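Local coordinates for protein oxidoreductase, putative (Neosartorya fumigata, PDB 6SKX) that probably acts as an NADPH-dependent reductive aminase, joining carbonyl compounds and amines through imine reduction to give chiral amines, at residues 63-68 with 72-77; 86-91 with 131-136. One frame throughout, in Å; residues are numbered along the deposited sequence.

Interaction 1: residues 63-68 with 72-77; sequences ICLLDN and EATLAG
The backbone carbonyl N68 O accepts E72 N at 3.2 Å, with an N-H...O angle of 151°, while farther round the same bend the CA atoms of L65 and T74 are 9.3 Å apart. This is a strand-loop-helix unit of the Rossmann fold: strand 60-63 runs out into a loop, and helix 68-75 carries the chain back over it. D67 holds the N-cap position and its OD1 makes a weak bond to A70 N; the N68-E72 bond then belongs to the first full turn of the helix. E72 CG lies alongside the same carbonyl, 3.4 Å from N68 O, and the glutamate chain runs on, extended beyond CG, to put OE2 in a salt bridge with R104 of helix 95-106.

Away from the N68-E72 bond the side chains have to span a wider gap. I63 and L75 do so tip to tip, CD1 of I63 meeting CD1 of L75 at 4.1 Å. The isoleucine branch that reaches out starts beside its own backbone N (chi1 -50°) and is then fully extended, which carries its terminal methyl off the strand toward the helix. L75 also packs on F105, and I63 on I87 of the next strand, so the pair is part of the layer between sheet and helices.

L65 and T74 slant across one another, and both also touch W30 of strand 26-30. L65, like L66, contacts NADP(+) in a known structure of this protein, although no cofactor is bound to this chain here, so this packing lies next to the cofactor site. T74 OG1 is bonded to A70 O within the helix, and it meets L65 CD1 at 4.0 Å as a plain van der Waals neighbour.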
loop_
_atom_site.group_PDB
_atom_site.type_symbol
_atom_site.label_atom_id
_atom_site.label_comp_id
_atom_site.label_asym_id
_atom_site.label_seq_id
_atom_site.Cartn_x
_atom_site.Cartn_y
_atom_site.Cartn_z
ATOM N N ILE A 63 20.901 -8.595 -20.550
ATOM C CA ILE A 63 20.478 -7.297 -21.125
ATOM C C ILE A 63 19.696 -6.549 -20.057
ATOM O O ILE A 63 18.721 -7.121 -19.524
ATOM C CB ILE A 63 19.641 -7.532 -22.396
ATOM C CG1 ILE A 63 20.340 -8.503 -23.355
ATOM C CG2 ILE A 63 19.307 -6.206 -23.056
ATOM C CD1 ILE A 63 19.531 -8.828 -24.585
ATOM N N CYS A 64 20.061 -5.291 -19.830
ATOM C CA CYS A 64 19.368 -4.373 -18.890
ATOM C C CYS A 64 19.357 -2.967 -19.505
ATOM O O CYS A 64 20.255 -2.178 -19.161
ATOM C CB CYS A 64 20.067 -4.395 -17.534
ATOM S SG CYS A 64 19.133 -3.554 -16.236
ATOM N N LEU A 65 18.416 -2.694 -20.422
ATOM C CA LEU A 65 18.323 -1.393 -21.153
ATOM C C LEU A 65 17.000 -0.693 -20.775
ATOM O O LEU A 65 16.242 -1.257 -19.940
ATOM C CB LEU A 65 18.455 -1.659 -22.657
ATOM C CG LEU A 65 19.809 -2.186 -23.138
ATOM C CD1 LEU A 65 19.746 -2.628 -24.593
ATOM C CD2 LEU A 65 20.894 -1.139 -22.975
ATOM N N LEU A 66 16.743 0.523 -21.269
ATOM C CA LEU A 66 15.578 1.340 -20.793
ATOM C C LEU A 66 14.269 0.692 -21.241
ATOM O O LEU A 66 13.357 0.637 -20.394
ATOM C CB LEU A 66 15.680 2.790 -21.281
ATOM N N ASP A 67 14.170 0.180 -22.483
ATOM C CA ASP A 67 12.891 -0.390 -23.015
ATOM C C ASP A 67 13.175 -1.431 -24.102
ATOM O O ASP A 67 14.348 -1.536 -24.534
ATOM C CB ASP A 67 11.919 0.698 -23.502
ATOM C CG ASP A 67 12.523 1.793 -24.376
ATOM O OD1 ASP A 67 13.531 1.545 -25.073
ATOM O OD2 ASP A 67 11.953 2.890 -24.384
ATOM N N ASN A 68 12.144 -2.190 -24.503
ATOM C CA ASN A 68 12.306 -3.378 -25.393
ATOM C C ASN A 68 12.624 -2.888 -26.812
ATOM O O ASN A 68 13.396 -3.554 -27.508
ATOM C CB ASN A 68 11.165 -4.384 -25.225
ATOM C CG ASN A 68 11.421 -5.383 -24.104
ATOM O OD1 ASN A 68 10.541 -5.688 -23.279
ATOM N ND2 ASN A 68 12.629 -5.932 -24.072
ATOM N N GLU A 72 15.958 -3.926 -29.404
ATOM C CA GLU A 72 15.881 -4.266 -30.864
ATOM C C GLU A 72 16.838 -3.384 -31.670
ATOM O O GLU A 72 17.566 -3.903 -32.516
ATOM C CB GLU A 72 14.459 -4.099 -31.403
ATOM C CG GLU A 72 13.434 -4.921 -30.648
ATOM C CD GLU A 72 12.201 -5.316 -31.442
ATOM O OE1 GLU A 72 11.167 -4.604 -31.328
ATOM O OE2 GLU A 72 12.267 -6.362 -32.138
ATOM N N ALA A 73 16.852 -2.091 -31.378
ATOM C CA ALA A 73 17.749 -1.088 -31.987
ATOM C C ALA A 73 19.217 -1.413 -31.667
ATOM O O ALA A 73 20.043 -1.356 -32.593
ATOM C CB ALA A 73 17.355 0.295 -31.499
ATOM N N THR A 74 19.557 -1.751 -30.416
ATOM C CA THR A 74 20.983 -1.984 -30.037
ATOM C C THR A 74 21.560 -3.216 -30.749
ATOM O O THR A 74 22.762 -3.197 -31.090
ATOM C CB THR A 74 21.161 -2.080 -28.518
ATOM O OG1 THR A 74 20.676 -0.836 -28.009
ATOM C CG2 THR A 74 22.606 -2.326 -28.128
ATOM N N LEU A 75 20.756 -4.262 -30.930
ATOM C CA LEU A 75 21.225 -5.571 -31.453
ATOM C C LEU A 75 20.916 -5.754 -32.953
ATOM O O LEU A 75 21.316 -6.817 -33.479
ATOM C CB LEU A 75 20.549 -6.662 -30.622
ATOM C CG LEU A 75 21.045 -6.781 -29.181
ATOM C CD1 LEU A 75 20.370 -7.941 -28.488
ATOM C CD2 LEU A 75 22.548 -6.955 -29.131
ATOM N N ALA A 76 20.255 -4.785 -33.611
ATOM C CA ALA A 76 19.778 -4.860 -35.025
ATOM C C ALA A 76 20.915 -5.233 -35.996
ATOM O O ALA A 76 20.655 -5.994 -36.932
ATOM C CB ALA A 76 19.138 -3.556 -35.440
ATOM N N GLY A 77 22.137 -4.745 -35.772
ATOM C CA GLY A 77 23.294 -5.034 -36.641
ATOM C C GLY A 77 24.088 -6.275 -36.234
ATOM O O GLY A 77 25.244 -6.385 -36.701
#

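Interaction 2: residues 86-91 with 131-136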
loop_
_atom_site.group_PDB
_atom_site.type_symbol
_atom_site.label_atom_id
_atom_site.label_comp_id
_atom_site.label_asym_id
_atom_site.label_seq_id
_atom_site.Cartn_x
_atom_site.Cartn_y
_atom_site.Cartn_z
ATOM N N THR A 86 22.880 -17.812 -25.106
ATOM C CA THR A 86 21.796 -17.750 -24.104
ATOM C C THR A 86 21.553 -16.286 -23.725
ATOM O O THR A 86 22.457 -15.641 -23.224
ATOM C CB THR A 86 22.117 -18.578 -22.872
ATOM O OG1 THR A 86 22.351 -19.917 -23.305
ATOM C CG2 THR A 86 21.001 -18.496 -21.847
ATOM N N ILE A 87 20.357 -15.783 -23.981
ATOM C CA ILE A 87 19.991 -14.368 -23.711
ATOM C C ILE A 87 19.100 -14.326 -22.467
ATOM O O ILE A 87 18.117 -15.099 -22.377
ATOM C CB ILE A 87 19.342 -13.786 -24.964
ATOM C CG1 ILE A 87 20.372 -13.788 -26.102
ATOM C CG2 ILE A 87 18.768 -12.418 -24.676
ATOM C CD1 ILE A 87 19.862 -13.225 -27.383
ATOM N N ILE A 88 19.510 -13.520 -21.493
ATOM C CA ILE A 88 18.687 -13.203 -20.302
ATOM C C ILE A 88 18.293 -11.735 -20.419
ATOM O O ILE A 88 19.172 -10.876 -20.242
ATOM C CB ILE A 88 19.454 -13.478 -18.997
ATOM C CG1 ILE A 88 20.123 -14.862 -18.971
ATOM C CG2 ILE A 88 18.518 -13.247 -17.824
ATOM C CD1 ILE A 88 19.184 -16.056 -19.044
ATOM N N ASN A 89 17.038 -11.448 -20.761
ATOM C CA ASN A 89 16.578 -10.043 -20.909
ATOM C C ASN A 89 15.819 -9.598 -19.638
ATOM O O ASN A 89 14.723 -10.146 -19.371
ATOM C CB ASN A 89 15.794 -9.906 -22.207
ATOM C CG ASN A 89 15.399 -8.478 -22.511
ATOM O OD1 ASN A 89 15.943 -7.528 -21.935
ATOM N ND2 ASN A 89 14.476 -8.327 -23.445
ATOM N N LEU A 90 16.410 -8.667 -18.872
ATOM C CA LEU A 90 15.874 -8.092 -17.587
ATOM C C LEU A 90 15.293 -6.687 -17.814
ATOM O O LEU A 90 14.897 -6.008 -16.820
ATOM C CB LEU A 90 17.009 -8.056 -16.547
ATOM C CG LEU A 90 17.637 -9.419 -16.256
ATOM C CD1 LEU A 90 18.746 -9.301 -15.215
ATOM C CD2 LEU A 90 16.591 -10.416 -15.783
ATOM N N THR A 91 15.216 -6.267 -19.074
ATOM C CA THR A 91 14.552 -5.013 -19.516
ATOM C C THR A 91 13.045 -5.038 -19.217
ATOM O O THR A 91 12.345 -5.991 -19.659
ATOM C CB THR A 91 14.809 -4.787 -21.004
ATOM O OG1 THR A 91 16.223 -4.952 -21.165
ATOM C CG2 THR A 91 14.339 -3.420 -21.435
ATOM N N VAL A 131 14.648 -11.932 -8.398
ATOM C CA VAL A 131 14.370 -11.821 -9.860
ATOM C C VAL A 131 13.408 -12.928 -10.293
ATOM O O VAL A 131 13.661 -14.098 -9.949
ATOM C CB VAL A 131 15.669 -11.830 -10.671
ATOM C CG1 VAL A 131 15.390 -11.553 -12.142
ATOM C CG2 VAL A 131 16.664 -10.824 -10.119
ATOM N N LEU A 132 12.330 -12.575 -11.001
ATOM C CA LEU A 132 11.382 -13.555 -11.594
ATOM C C LEU A 132 11.863 -13.866 -13.011
ATOM O O LEU A 132 12.271 -12.911 -13.693
ATOM C CB LEU A 132 9.978 -12.949 -11.644
ATOM C CG LEU A 132 9.474 -12.346 -10.334
ATOM C CD1 LEU A 132 8.244 -11.492 -10.581
ATOM C CD2 LEU A 132 9.185 -13.428 -9.321
ATOM N N TYR A 133 11.839 -15.142 -13.409
ATOM C CA TYR A 133 12.305 -15.606 -14.744
ATOM C C TYR A 133 11.277 -16.523 -15.409
ATOM O O TYR A 133 10.580 -17.345 -14.728
ATOM C CB TYR A 133 13.611 -16.387 -14.601
ATOM C CG TYR A 133 14.784 -15.622 -14.048
ATOM C CD1 TYR A 133 15.575 -14.846 -14.888
ATOM C CD2 TYR A 133 15.168 -15.763 -12.712
ATOM C CE1 TYR A 133 16.679 -14.160 -14.391
ATOM C CE2 TYR A 133 16.293 -15.116 -12.218
ATOM C CZ TYR A 133 17.047 -14.316 -13.058
ATOM O OH TYR A 133 18.133 -13.644 -12.580
ATOM N N SER A 134 11.208 -16.448 -16.732
ATOM C CA SER A 134 10.319 -17.335 -17.526
ATOM C C SER A 134 10.840 -17.441 -18.963
ATOM O O SER A 134 11.516 -16.465 -19.437
ATOM C CB SER A 134 8.859 -16.870 -17.452
ATOM O OG SER A 134 8.616 -15.776 -18.317
ATOM N N GLY A 135 10.575 -18.592 -19.603
ATOM C CA GLY A 135 10.976 -18.901 -20.997
ATOM C C GLY A 135 11.776 -20.189 -21.032
ATOM O O GLY A 135 11.373 -21.156 -20.322
ATOM N N SER A 136 12.916 -20.212 -21.736
ATOM C CA SER A 136 13.672 -21.472 -21.963
ATOM C C SER A 136 14.091 -22.090 -20.630
ATOM O O SER A 136 14.901 -21.529 -19.915
ATOM C CB SER A 136 14.858 -21.283 -22.854
ATOM O OG SER A 136 15.742 -22.384 -22.679
#
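Y133 CE1 is the meeting point of two side chains, I88 of strand 86-89 and L90 just past its end: I88 CG2 and L90 CD2 each approach it to 4.0 Å. The strands are not neighbours in the mixed Rossmann-type sheet, because 111-118 runs between them, and the contact forms over that strand, with V113 touching both I88 and Y133. A chi1 of -49° sets CG1 of I88 beside the backbone N and puts CG2 anti to it, facing the ring's edge close to its plane. L90 CD2 arrives obliquely and also touches V131 CG1 at 4.0 Å. That same V131 methyl sits 3.3 Å above one face of the Y133 ring, offset toward its rim, so the ring is packed by residues of its own strand and of the distant one. F140 also meets the ring, the planes at about 45°.

The packing is loose toward the other end, where T86 and I87 find no partner in 131-136 and S136 is partly exposed, its OG capping A139 N at the start of helix 137-147. N89 turns from the contact to helix 68-75; its OD1 accepts T91 N (3.2 Å), which makes an Asx turn, and also T91 OG1 (2.7 Å). With every touching group carbon, the contact depends on shape and apolar burial, with no polar pairing between the two segments.

How the interactions relate
Interactions 1 and 2, centred 14 Å apart, follow one another along the chain and are joined by sheet pairing: I63 O to L90 N and I63 N to I88 O are both 2.9 Å, probable hydrogen bonds between strands 60-63 and 86-89. Past the strand ends the join continues, with T91 OG1 bonded to L65 N and T91 CG2 lying 3.5 Å from D67 C. These two parallel strands both end here, at the carboxyl edge of the sheet where Rossmann folds hold their dinucleotide. Interaction 1 contributes L65 and L66 to the NADP(+) site directly; interaction 2 stays behind it, the L90 side chain being about 7 Å from that of the cofactor-binding M12.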